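Local coordinates for protein aminotransferase (Streptomyces pactum, PDB 4ZM4) that belongs to the class-III aminotransferases of the pyridoxal-5'-phosphate-dependent family and binds that cofactor, at residues 341-344 with 345-349. The protein carries 1 engineered substitution. Residues are numbered along the deposited sequence; the frame is centred on the assembly and turned at random.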
loop_
_atom_site.group_PDB
_atom_site.type_symbol
_atom_site.label_atom_id
_atom_site.label_comp_id
_atom_site.label_asym_id
_atom_site.label_seq_id
_atom_site.Cartn_x
_atom_site.Cartn_y
_atom_site.Cartn_z
ATOM N N THR B 341 31.382 6.990 -2.467
ATOM C CA THR B 341 31.010 5.622 -2.790
ATOM C C THR B 341 30.594 5.472 -4.267
ATOM O O THR B 341 31.078 4.596 -4.967
ATOM C CB THR B 341 29.882 5.121 -1.873
ATOM O OG1 THR B 341 30.339 5.114 -0.523
ATOM C CG2 THR B 341 29.472 3.693 -2.255
ATOM N N GLY B 342 29.717 6.349 -4.718
ATOM C CA GLY B 342 29.230 6.326 -6.088
ATOM C C GLY B 342 30.316 6.632 -7.099
ATOM O O GLY B 342 30.394 5.988 -8.149
ATOM N N GLN B 343 31.163 7.593 -6.779
ATOM C CA GLN B 343 32.240 7.959 -7.665
ATOM C C GLN B 343 33.157 6.773 -7.827
ATOM O O GLN B 343 33.594 6.449 -8.944
ATOM C CB GLN B 343 33.019 9.168 -7.120
ATOM C CG GLN B 343 34.067 9.724 -8.087
ATOM C CD GLN B 343 33.451 10.449 -9.257
ATOM O OE1 GLN B 343 33.467 9.970 -10.386
ATOM N NE2 GLN B 343 32.899 11.625 -8.995
ATOM N N TYR B 344 33.500 6.136 -6.710
ATOM C CA TYR B 344 34.405 5.001 -6.774
ATOM C C TYR B 344 33.799 3.859 -7.592
ATOM O O TYR B 344 34.522 3.175 -8.319
ATOM C CB TYR B 344 34.814 4.535 -5.375
ATOM C CG TYR B 344 35.969 3.538 -5.391
ATOM C CD1 TYR B 344 37.217 3.896 -5.905
ATOM C CD2 TYR B 344 35.811 2.254 -4.889
ATOM C CE1 TYR B 344 38.273 2.999 -5.929
ATOM C CE2 TYR B 344 36.857 1.361 -4.885
ATOM C CZ TYR B 344 38.091 1.738 -5.405
ATOM O OH TYR B 344 39.138 0.843 -5.399
ATOM N N MET B 345 32.494 3.625 -7.462
ATOM C CA MET B 345 31.861 2.554 -8.242
ATOM C C MET B 345 31.899 2.960 -9.695
ATOM O O MET B 345 32.271 2.160 -10.542
ATOM C CB MET B 345 30.420 2.271 -7.799
ATOM C CG MET B 345 29.725 1.181 -8.636
ATOM S SD MET B 345 30.345 -0.506 -8.331
ATOM C CE MET B 345 29.396 -0.898 -6.859
ATOM N N GLU B 346 31.516 4.206 -9.976
ATOM C CA GLU B 346 31.548 4.703 -11.339
ATOM C C GLU B 346 32.941 4.545 -11.960
ATOM O O GLU B 346 33.055 3.965 -13.039
ATOM C CB GLU B 346 31.105 6.162 -11.417
ATOM C CG GLU B 346 31.209 6.740 -12.825
ATOM C CD GLU B 346 30.709 8.165 -12.945
ATOM O OE1 GLU B 346 30.309 8.793 -11.925
ATOM O OE2 GLU B 346 30.679 8.654 -14.090
ATOM N N ASP B 347 33.993 5.024 -11.283
ATOM C CA ASP B 347 35.355 4.953 -11.841
ATOM C C ASP B 347 35.792 3.501 -12.092
ATOM O O ASP B 347 36.328 3.167 -13.154
ATOM C CB ASP B 347 36.388 5.665 -10.940
ATOM C CG ASP B 347 36.123 7.180 -10.788
ATOM O OD1 ASP B 347 35.441 7.793 -11.652
ATOM O OD2 ASP B 347 36.603 7.758 -9.787
ATOM N N THR B 348 35.516 2.638 -11.123
ATOM C CA THR B 348 35.882 1.218 -11.197
ATOM C C THR B 348 35.219 0.503 -12.354
ATOM O O THR B 348 35.876 -0.187 -13.125
ATOM C CB THR B 348 35.473 0.505 -9.903
ATOM O OG1 THR B 348 36.133 1.135 -8.802
ATOM C CG2 THR B 348 35.873 -0.948 -9.954
ATOM N N VAL B 349 33.915 0.709 -12.504
ATOM C CA VAL B 349 33.156 0.068 -13.573
ATOM C C VAL B 349 33.558 0.597 -14.942
ATOM O O VAL B 349 33.714 -0.190 -15.867
ATOM C CB VAL B 349 31.647 0.203 -13.332
ATOM C CG1 VAL B 349 30.838 -0.263 -14.517
ATOM C CG2 VAL B 349 31.261 -0.585 -12.085
#
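One turn within helix 334-355 joins Y344 to T348, i to i+4, with the threonine hydroxyl bonded to a backbone carbonyl and set over one face of the tyrosine ring. T348 OG1 donates to Y344 O at 2.6 Å, and T348 N reaches the same oxygen at 3.0 Å from the opposite face of the carbonyl plane, so two donors grip one acceptor. With chi1 at -59°, OG1 sits anti to its own carbonyl carbon and beside its own backbone N, pointing back to the carbonyl of the preceding turn, which is how a threonine can satisfy its hydroxyl inside a helix. T348 OG1 also lies over the centre of the Y344 ring, 3.8 Å above its plane. That ring is brought beside the carbonyl by a CG anti to the backbone N (chi1 -168°), and its far end hydrogen-bonds through OH to D433 of helix 429-444, a reach that suits a long side chain with a polar end.

Backbone bonds carry the rest of the turn: E346 N and D347 N meet G342 O and Q343 O, each at 2.8 Å and nearly straight. M345 turns its flexible thioether toward L63, M369, L423 and I432. E346, extended, forms salt bridges with R364 of strand 360-365 and R350 on its own helix. The whole is a regular amphipathic alpha-helix, packed against helix 429-444 and the antiparallel sheet containing strands 360-365 and 368-373.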